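Local atomic coordinates of peptidoglycan-N-acetylmuramic acid deacetylase PdaA (Bacillus subtilis, PDB entry 1NY1), a protein that deacetylates N-acetylmuramic acid residues of peptidoglycan on the way to the muramic delta-lactam of the spore cortex, and is required for germination. Residues V61-T73 and A206-K218. Numbering follows the deposited sequence.
Sequences VLDVLKKHRVTGT and AEALDDAITDLKK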
ATOM      1  N   VAL A  61      -9.797   4.435 -11.270  1.00 10.54           N
ATOM      2  CA  VAL A  61      -8.956   4.880 -10.165  1.00 10.00           C
ATOM      3  C   VAL A  61      -7.740   5.619 -10.715  1.00 10.01           C
ATOM      4  O   VAL A  61      -7.341   6.659 -10.191  1.00  8.45           O
ATOM      5  CB  VAL A  61      -8.477   3.694  -9.306  1.00  8.04           C
ATOM      6  CG1 VAL A  61      -7.344   4.139  -8.384  1.00 10.31           C
ATOM      7  CG2 VAL A  61      -9.638   3.151  -8.482  1.00  8.80           C
ATOM      8  N   LEU A  62      -7.150   5.074 -11.774  1.00  8.94           N
ATOM      9  CA  LEU A  62      -5.993   5.708 -12.389  1.00 10.06           C
ATOM     10  C   LEU A  62      -6.382   7.067 -12.983  1.00 11.38           C
ATOM     11  O   LEU A  62      -5.604   8.014 -12.909  1.00 12.91           O
ATOM     12  CB  LEU A  62      -5.398   4.787 -13.464  1.00  9.39           C
ATOM     13  CG  LEU A  62      -4.622   3.577 -12.914  1.00  9.17           C
ATOM     14  CD1 LEU A  62      -4.278   2.610 -14.041  1.00 11.77           C
ATOM     15  CD2 LEU A  62      -3.346   4.057 -12.221  1.00 10.92           C
ATOM     16  N   ASP A  63      -7.582   7.166 -13.552  1.00 11.91           N
ATOM     17  CA  ASP A  63      -8.043   8.429 -14.131  1.00 12.74           C
ATOM     18  C   ASP A  63      -8.202   9.483 -13.037  1.00 13.70           C
ATOM     19  O   ASP A  63      -7.841  10.648 -13.221  1.00 13.22           O
ATOM     20  CB  ASP A  63      -9.386   8.262 -14.856  1.00 15.03           C
ATOM     21  CG  ASP A  63      -9.290   7.375 -16.091  1.00 17.34           C
ATOM     22  OD1 ASP A  63      -8.187   7.246 -16.665  1.00 16.18           O
ATOM     23  OD2 ASP A  63     -10.331   6.818 -16.498  1.00 18.75           O
ATOM     24  N   VAL A  64      -8.748   9.068 -11.899  1.00 11.93           N
ATOM     25  CA  VAL A  64      -8.953   9.966 -10.766  1.00 12.20           C
ATOM     26  C   VAL A  64      -7.617  10.479 -10.229  1.00 12.79           C
ATOM     27  O   VAL A  64      -7.470  11.669  -9.940  1.00 12.40           O
ATOM     28  CB  VAL A  64      -9.739   9.245  -9.640  1.00 10.11           C
ATOM     29  CG1 VAL A  64      -9.736  10.082  -8.364  1.00 12.22           C
ATOM     30  CG2 VAL A  64     -11.170   8.985 -10.100  1.00 10.73           C
ATOM     31  N   LEU A  65      -6.636   9.588 -10.104  1.00 11.90           N
ATOM     32  CA  LEU A  65      -5.327   9.990  -9.608  1.00 11.32           C
ATOM     33  C   LEU A  65      -4.644  10.958 -10.573  1.00 12.23           C
ATOM     34  O   LEU A  65      -3.940  11.873 -10.149  1.00 12.15           O
ATOM     35  CB  LEU A  65      -4.445   8.760  -9.375  1.00 11.44           C
ATOM     36  CG  LEU A  65      -4.892   7.861  -8.211  1.00 13.30           C
ATOM     37  CD1 LEU A  65      -4.045   6.600  -8.179  1.00 10.09           C
ATOM     38  CD2 LEU A  65      -4.765   8.618  -6.886  1.00 12.11           C
ATOM     39  N   LYS A  66      -4.857  10.757 -11.870  1.00 12.28           N
ATOM     40  CA  LYS A  66      -4.267  11.630 -12.879  1.00 14.30           C
ATOM     41  C   LYS A  66      -4.922  13.006 -12.795  1.00 14.22           C
ATOM     42  O   LYS A  66      -4.242  14.031 -12.834  1.00 13.55           O
ATOM     43  CB  LYS A  66      -4.481  11.045 -14.276  1.00 15.48           C
ATOM     44  CG  LYS A  66      -3.880  11.881 -15.387  1.00 20.88           C
ATOM     45  CD  LYS A  66      -4.180  11.285 -16.743  1.00 22.94           C
ATOM     46  CE  LYS A  66      -3.632  12.169 -17.849  1.00 28.21           C
ATOM     47  NZ  LYS A  66      -4.079  11.711 -19.196  1.00 31.34           N
ATOM     48  N   LYS A  67      -6.248  13.014 -12.681  1.00 13.85           N
ATOM     49  CA  LYS A  67      -7.009  14.253 -12.581  1.00 14.59           C
ATOM     50  C   LYS A  67      -6.520  15.125 -11.425  1.00 13.84           C
ATOM     51  O   LYS A  67      -6.416  16.346 -11.559  1.00 14.14           O
ATOM     52  CB  LYS A  67      -8.494  13.938 -12.388  1.00 15.17           C
ATOM     53  CG  LYS A  67      -9.319  15.120 -11.917  1.00 17.14           C
ATOM     54  CD  LYS A  67     -10.725  14.693 -11.525  1.00 18.29           C
ATOM     55  CE  LYS A  67     -11.405  15.774 -10.688  1.00 17.78           C
ATOM     56  NZ  LYS A  67     -12.705  15.307 -10.127  1.00 21.66           N
ATOM     57  N   HIS A  68      -6.228  14.492 -10.293  1.00 12.51           N
ATOM     58  CA  HIS A  68      -5.762  15.194  -9.099  1.00 13.49           C
ATOM     59  C   HIS A  68      -4.241  15.278  -9.032  1.00 12.07           C
ATOM     60  O   HIS A  68      -3.688  15.839  -8.090  1.00 13.19           O
ATOM     61  CB  HIS A  68      -6.270  14.478  -7.845  1.00 15.53           C
ATOM     62  CG  HIS A  68      -7.749  14.579  -7.647  1.00 16.66           C
ATOM     63  ND1 HIS A  68      -8.369  15.757  -7.294  1.00 18.75           N
ATOM     64  CD2 HIS A  68      -8.730  13.654  -7.763  1.00 17.70           C
ATOM     65  CE1 HIS A  68      -9.672  15.554  -7.202  1.00 19.04           C
ATOM     66  NE2 HIS A  68      -9.917  14.286  -7.484  1.00 17.96           N
ATOM     67  N   ARG A  69      -3.584  14.722 -10.045  1.00 12.31           N
ATOM     68  CA  ARG A  69      -2.130  14.681 -10.135  1.00 13.11           C
ATOM     69  C   ARG A  69      -1.514  14.145  -8.842  1.00 13.30           C
ATOM     70  O   ARG A  69      -0.570  14.715  -8.290  1.00 11.85           O
ATOM     71  CB  ARG A  69      -1.550  16.062 -10.471  1.00 14.06           C
ATOM     72  CG  ARG A  69      -0.206  15.981 -11.200  1.00 19.20           C
ATOM     73  CD  ARG A  69       0.233  17.332 -11.751  1.00 18.71           C
ATOM     74  NE  ARG A  69       1.511  17.272 -12.463  1.00 19.95           N
ATOM     75  CZ  ARG A  69       1.673  16.791 -13.693  1.00 18.28           C
ATOM     76  NH1 ARG A  69       0.638  16.316 -14.372  1.00 21.21           N
ATOM     77  NH2 ARG A  69       2.877  16.801 -14.250  1.00 19.63           N
ATOM     78  N   VAL A  70      -2.072  13.037  -8.370  1.00 12.26           N
ATOM     79  CA  VAL A  70      -1.599  12.380  -7.165  1.00 13.00           C
ATOM     80  C   VAL A  70      -0.909  11.083  -7.567  1.00 11.96           C
ATOM     81  O   VAL A  70      -1.372  10.379  -8.461  1.00 12.35           O
ATOM     82  CB  VAL A  70      -2.768  12.070  -6.207  1.00 13.83           C
ATOM     83  CG1 VAL A  70      -2.273  11.245  -5.023  1.00 14.50           C
ATOM     84  CG2 VAL A  70      -3.389  13.371  -5.716  1.00 16.67           C
ATOM     85  N   THR A  71       0.204  10.778  -6.908  1.00 13.62           N
ATOM     86  CA  THR A  71       0.968   9.566  -7.211  1.00 13.82           C
ATOM     87  C   THR A  71       0.638   8.445  -6.236  1.00 12.83           C
ATOM     88  O   THR A  71       0.813   8.593  -5.027  1.00 14.52           O
ATOM     89  CB  THR A  71       2.483   9.843  -7.147  1.00 13.12           C
ATOM     90  OG1 THR A  71       2.833  10.815  -8.143  1.00 13.69           O
ATOM     91  CG2 THR A  71       3.275   8.566  -7.396  1.00 13.98           C
ATOM     92  N   GLY A  72       0.166   7.322  -6.765  1.00 13.11           N
ATOM     93  CA  GLY A  72      -0.163   6.201  -5.906  1.00 11.95           C
ATOM     94  C   GLY A  72       0.904   5.124  -5.937  1.00 12.32           C
ATOM     95  O   GLY A  72       1.747   5.095  -6.833  1.00 10.38           O
ATOM     96  N   THR A  73       0.886   4.253  -4.933  1.00 10.27           N
ATOM     97  CA  THR A  73       1.818   3.136  -4.872  1.00 10.20           C
ATOM     98  C   THR A  73       0.914   1.911  -4.863  1.00 11.05           C
ATOM     99  O   THR A  73       0.074   1.750  -3.971  1.00 10.72           O
ATOM    100  CB  THR A  73       2.695   3.193  -3.598  1.00 11.90           C
ATOM    101  OG1 THR A  73       3.479   4.396  -3.610  1.00 12.13           O
ATOM    102  CG2 THR A  73       3.633   1.996  -3.536  1.00  9.94           C
ATOM    103  N   ALA A 206     -13.673   4.269  -6.940  1.00 10.81           N
ATOM    104  CA  ALA A 206     -13.004   5.347  -7.673  1.00 11.82           C
ATOM    105  C   ALA A 206     -13.695   6.689  -7.424  1.00 10.53           C
ATOM    106  O   ALA A 206     -13.034   7.717  -7.257  1.00 11.43           O
ATOM    107  CB  ALA A 206     -12.986   5.039  -9.168  1.00 12.32           C
ATOM    108  N   GLU A 207     -15.025   6.670  -7.415  1.00 10.83           N
ATOM    109  CA  GLU A 207     -15.807   7.876  -7.170  1.00 10.54           C
ATOM    110  C   GLU A 207     -15.601   8.342  -5.727  1.00 11.35           C
ATOM    111  O   GLU A 207     -15.502   9.540  -5.460  1.00  9.97           O
ATOM    112  CB  GLU A 207     -17.297   7.606  -7.425  1.00 13.44           C
ATOM    113  CG  GLU A 207     -17.711   7.409  -8.895  1.00 16.20           C
ATOM    114  CD  GLU A 207     -17.201   6.115  -9.532  1.00 19.48           C
ATOM    115  OE1 GLU A 207     -16.820   5.173  -8.805  1.00 17.48           O
ATOM    116  OE2 GLU A 207     -17.206   6.034 -10.778  1.00 20.09           O
ATOM    117  N   ALA A 208     -15.539   7.396  -4.792  1.00  9.30           N
ATOM    118  CA  ALA A 208     -15.329   7.757  -3.394  1.00  9.50           C
ATOM    119  C   ALA A 208     -13.958   8.415  -3.262  1.00  9.24           C
ATOM    120  O   ALA A 208     -13.814   9.433  -2.587  1.00  8.77           O
ATOM    121  CB  ALA A 208     -15.412   6.518  -2.498  1.00  7.43           C
ATOM    122  N   LEU A 209     -12.953   7.839  -3.919  1.00  9.45           N
ATOM    123  CA  LEU A 209     -11.598   8.382  -3.866  1.00  9.85           C
ATOM    124  C   LEU A 209     -11.547   9.783  -4.475  1.00 10.96           C
ATOM    125  O   LEU A 209     -10.869  10.677  -3.958  1.00  9.87           O
ATOM    126  CB  LEU A 209     -10.623   7.465  -4.609  1.00 10.68           C
ATOM    127  CG  LEU A 209      -9.147   7.893  -4.655  1.00 10.76           C
ATOM    128  CD1 LEU A 209      -8.545   7.898  -3.249  1.00 10.83           C
ATOM    129  CD2 LEU A 209      -8.378   6.925  -5.543  1.00 12.01           C
ATOM    130  N   ASP A 210     -12.265   9.969  -5.578  1.00 12.29           N
ATOM    131  CA  ASP A 210     -12.315  11.265  -6.249  1.00 13.98           C
ATOM    132  C   ASP A 210     -12.822  12.322  -5.250  1.00 13.55           C
ATOM    133  O   ASP A 210     -12.202  13.373  -5.077  1.00 13.00           O
ATOM    134  CB  ASP A 210     -13.244  11.164  -7.467  1.00 14.74           C
ATOM    135  CG  ASP A 210     -13.182  12.383  -8.373  1.00 18.65           C
ATOM    136  OD1 ASP A 210     -12.416  13.339  -8.094  1.00 17.97           O
ATOM    137  OD2 ASP A 210     -13.913  12.373  -9.383  1.00 19.78           O
ATOM    138  N   ASP A 211     -13.939  12.030  -4.584  1.00 14.56           N
ATOM    139  CA  ASP A 211     -14.520  12.953  -3.606  1.00 15.28           C
ATOM    140  C   ASP A 211     -13.619  13.160  -2.395  1.00 15.13           C
ATOM    141  O   ASP A 211     -13.485  14.275  -1.887  1.00 15.43           O
ATOM    142  CB  ASP A 211     -15.881  12.443  -3.115  1.00 17.86           C
ATOM    143  CG  ASP A 211     -16.939  12.434  -4.206  1.00 20.30           C
ATOM    144  OD1 ASP A 211     -16.654  12.904  -5.328  1.00 19.07           O
ATOM    145  OD2 ASP A 211     -18.060  11.958  -3.934  1.00 19.96           O
ATOM    146  N   ALA A 212     -13.009  12.077  -1.929  1.00 14.02           N
ATOM    147  CA  ALA A 212     -12.128  12.135  -0.769  1.00 13.33           C
ATOM    148  C   ALA A 212     -10.921  13.028  -1.026  1.00 13.35           C
ATOM    149  O   ALA A 212     -10.570  13.853  -0.188  1.00 13.77           O
ATOM    150  CB  ALA A 212     -11.670  10.728  -0.388  1.00 13.52           C
ATOM    151  N   ILE A 213     -10.278  12.863  -2.178  1.00 12.37           N
ATOM    152  CA  ILE A 213      -9.118  13.691  -2.486  1.00 13.57           C
ATOM    153  C   ILE A 213      -9.556  15.148  -2.599  1.00 13.86           C
ATOM    154  O   ILE A 213      -8.929  16.040  -2.026  1.00 13.89           O
ATOM    155  CB  ILE A 213      -8.442  13.264  -3.805  1.00 10.69           C
ATOM    156  CG1 ILE A 213      -7.833  11.870  -3.641  1.00  9.62           C
ATOM    157  CG2 ILE A 213      -7.339  14.261  -4.172  1.00 12.35           C
ATOM    158  CD1 ILE A 213      -7.308  11.288  -4.929  1.00 11.42           C
ATOM    159  N   THR A 214     -10.634  15.389  -3.336  1.00 15.09           N
ATOM    160  CA  THR A 214     -11.128  16.746  -3.495  1.00 15.85           C
ATOM    161  C   THR A 214     -11.342  17.403  -2.130  1.00 17.27           C
ATOM    162  O   THR A 214     -10.776  18.460  -1.852  1.00 16.71           O
ATOM    163  CB  THR A 214     -12.453  16.776  -4.286  1.00 17.17           C
ATOM    164  OG1 THR A 214     -12.252  16.189  -5.575  1.00 17.40           O
ATOM    165  CG2 THR A 214     -12.932  18.213  -4.468  1.00 17.02           C
ATOM    166  N   ASP A 215     -12.134  16.772  -1.268  1.00 17.32           N
ATOM    167  CA  ASP A 215     -12.410  17.339   0.051  1.00 19.41           C
ATOM    168  C   ASP A 215     -11.213  17.388   0.998  1.00 19.12           C
ATOM    169  O   ASP A 215     -11.096  18.317   1.804  1.00 18.51           O
ATOM    170  CB  ASP A 215     -13.571  16.601   0.719  1.00 22.13           C
ATOM    171  CG  ASP A 215     -14.884  16.821  -0.004  1.00 28.23           C
ATOM    172  OD1 ASP A 215     -15.195  17.989  -0.342  1.00 30.68           O
ATOM    173  OD2 ASP A 215     -15.613  15.830  -0.233  1.00 30.59           O
ATOM    174  N   LEU A 216     -10.327  16.397   0.921  1.00 16.64           N
ATOM    175  CA  LEU A 216      -9.153  16.392   1.786  1.00 16.62           C
ATOM    176  C   LEU A 216      -8.209  17.520   1.375  1.00 15.59           C
ATOM    177  O   LEU A 216      -7.594  18.167   2.225  1.00 15.18           O
ATOM    178  CB  LEU A 216      -8.450  15.027   1.727  1.00 16.62           C
ATOM    179  CG  LEU A 216      -9.153  13.944   2.556  1.00 16.85           C
ATOM    180  CD1 LEU A 216      -8.591  12.567   2.231  1.00 18.03           C
ATOM    181  CD2 LEU A 216      -8.976  14.254   4.035  1.00 17.80           C
ATOM    182  N   LYS A 217      -8.102  17.767   0.072  1.00 14.51           N
ATOM    183  CA  LYS A 217      -7.244  18.845  -0.408  1.00 15.99           C
ATOM    184  C   LYS A 217      -7.790  20.178   0.100  1.00 17.67           C
ATOM    185  O   LYS A 217      -7.030  21.034   0.558  1.00 17.05           O
ATOM    186  CB  LYS A 217      -7.194  18.875  -1.937  1.00 14.85           C
ATOM    187  CG  LYS A 217      -6.191  17.909  -2.553  1.00 14.10           C
ATOM    188  CD  LYS A 217      -6.053  18.169  -4.038  1.00 15.65           C
ATOM    189  CE  LYS A 217      -4.969  17.316  -4.661  1.00 18.12           C
ATOM    190  NZ  LYS A 217      -4.796  17.610  -6.119  1.00 17.21           N
ATOM    191  N   LYS A 218      -9.108  20.349   0.015  1.00 16.81           N
ATOM    192  CA  LYS A 218      -9.731  21.585   0.475  1.00 17.84           C
ATOM    193  C   LYS A 218      -9.433  21.825   1.956  1.00 18.16           C
ATOM    194  O   LYS A 218      -9.257  22.970   2.381  1.00 18.37           O
ATOM    195  CB  LYS A 218     -11.246  21.544   0.241  1.00 19.45           C
ATOM    196  CG  LYS A 218     -11.943  22.843   0.630  1.00 21.71           C
ATOM    197  CD  LYS A 218     -13.429  22.833   0.296  1.00 22.56           C
ATOM    198  CE  LYS A 218     -14.069  24.171   0.656  1.00 22.97           C
ATOM    199  NZ  LYS A 218     -15.521  24.204   0.335  1.00 19.81           N
TER
HETATM  200  O   HOH W   1     -12.935  17.287  -7.998  1.00 27.51           O
HETATM  201  O   HOH W   2      -7.099  18.206  -7.323  1.00 21.99           O
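Val64 is a knob in a hole formed by Ala206, Leu209, Asp210 and Ile213. It joins two helices of the NodB homology domain, a distorted (beta/alpha) barrel in this deacetylase family. The axes of helix 61-67 and helix 206-218 run 15° from parallel. Val64 CG1 comes within 3.5 Å of Asp210 CA, and Val64 CG2 lies 3.6 Å from Ala206 O. The His68 ring lies over Ile213. Ile213 CG2 makes a CH-pi contact 3.7 Å from the ring centroid, while Lys67 CD lies over the rim of the opposite face. His68 NE2 donates to Asp210 OD1 at 2.7 Å, close to the ring plane, with ring and carboxylate turned 71° apart. Lys67 NZ forms a salt bridge to the same oxygen, on the syn lone pair of Asp210 OD1. Lys217 NZ donates to His68 O at 2.9 Å, in the carbonyl plane. With an alanine at His68, Ile213 CG2 is likely to lose its aromatic cover and Asp210 OD1 one of its two donors. Asp210 CG is anti to the backbone N (chi1 -170°), which brings the carboxylate up to Lys67 NZ and His68 NE2. Arg69, with positive phi, forms a Schellman motif after the helix. Val61 and Leu65 touch strand 44-51, and Ile213 and Val70 pack on Phe223 of strand 222-224. One water accepts from Lys217 NZ and hydrogen-bonds His68 ND1 at 2.8 Å.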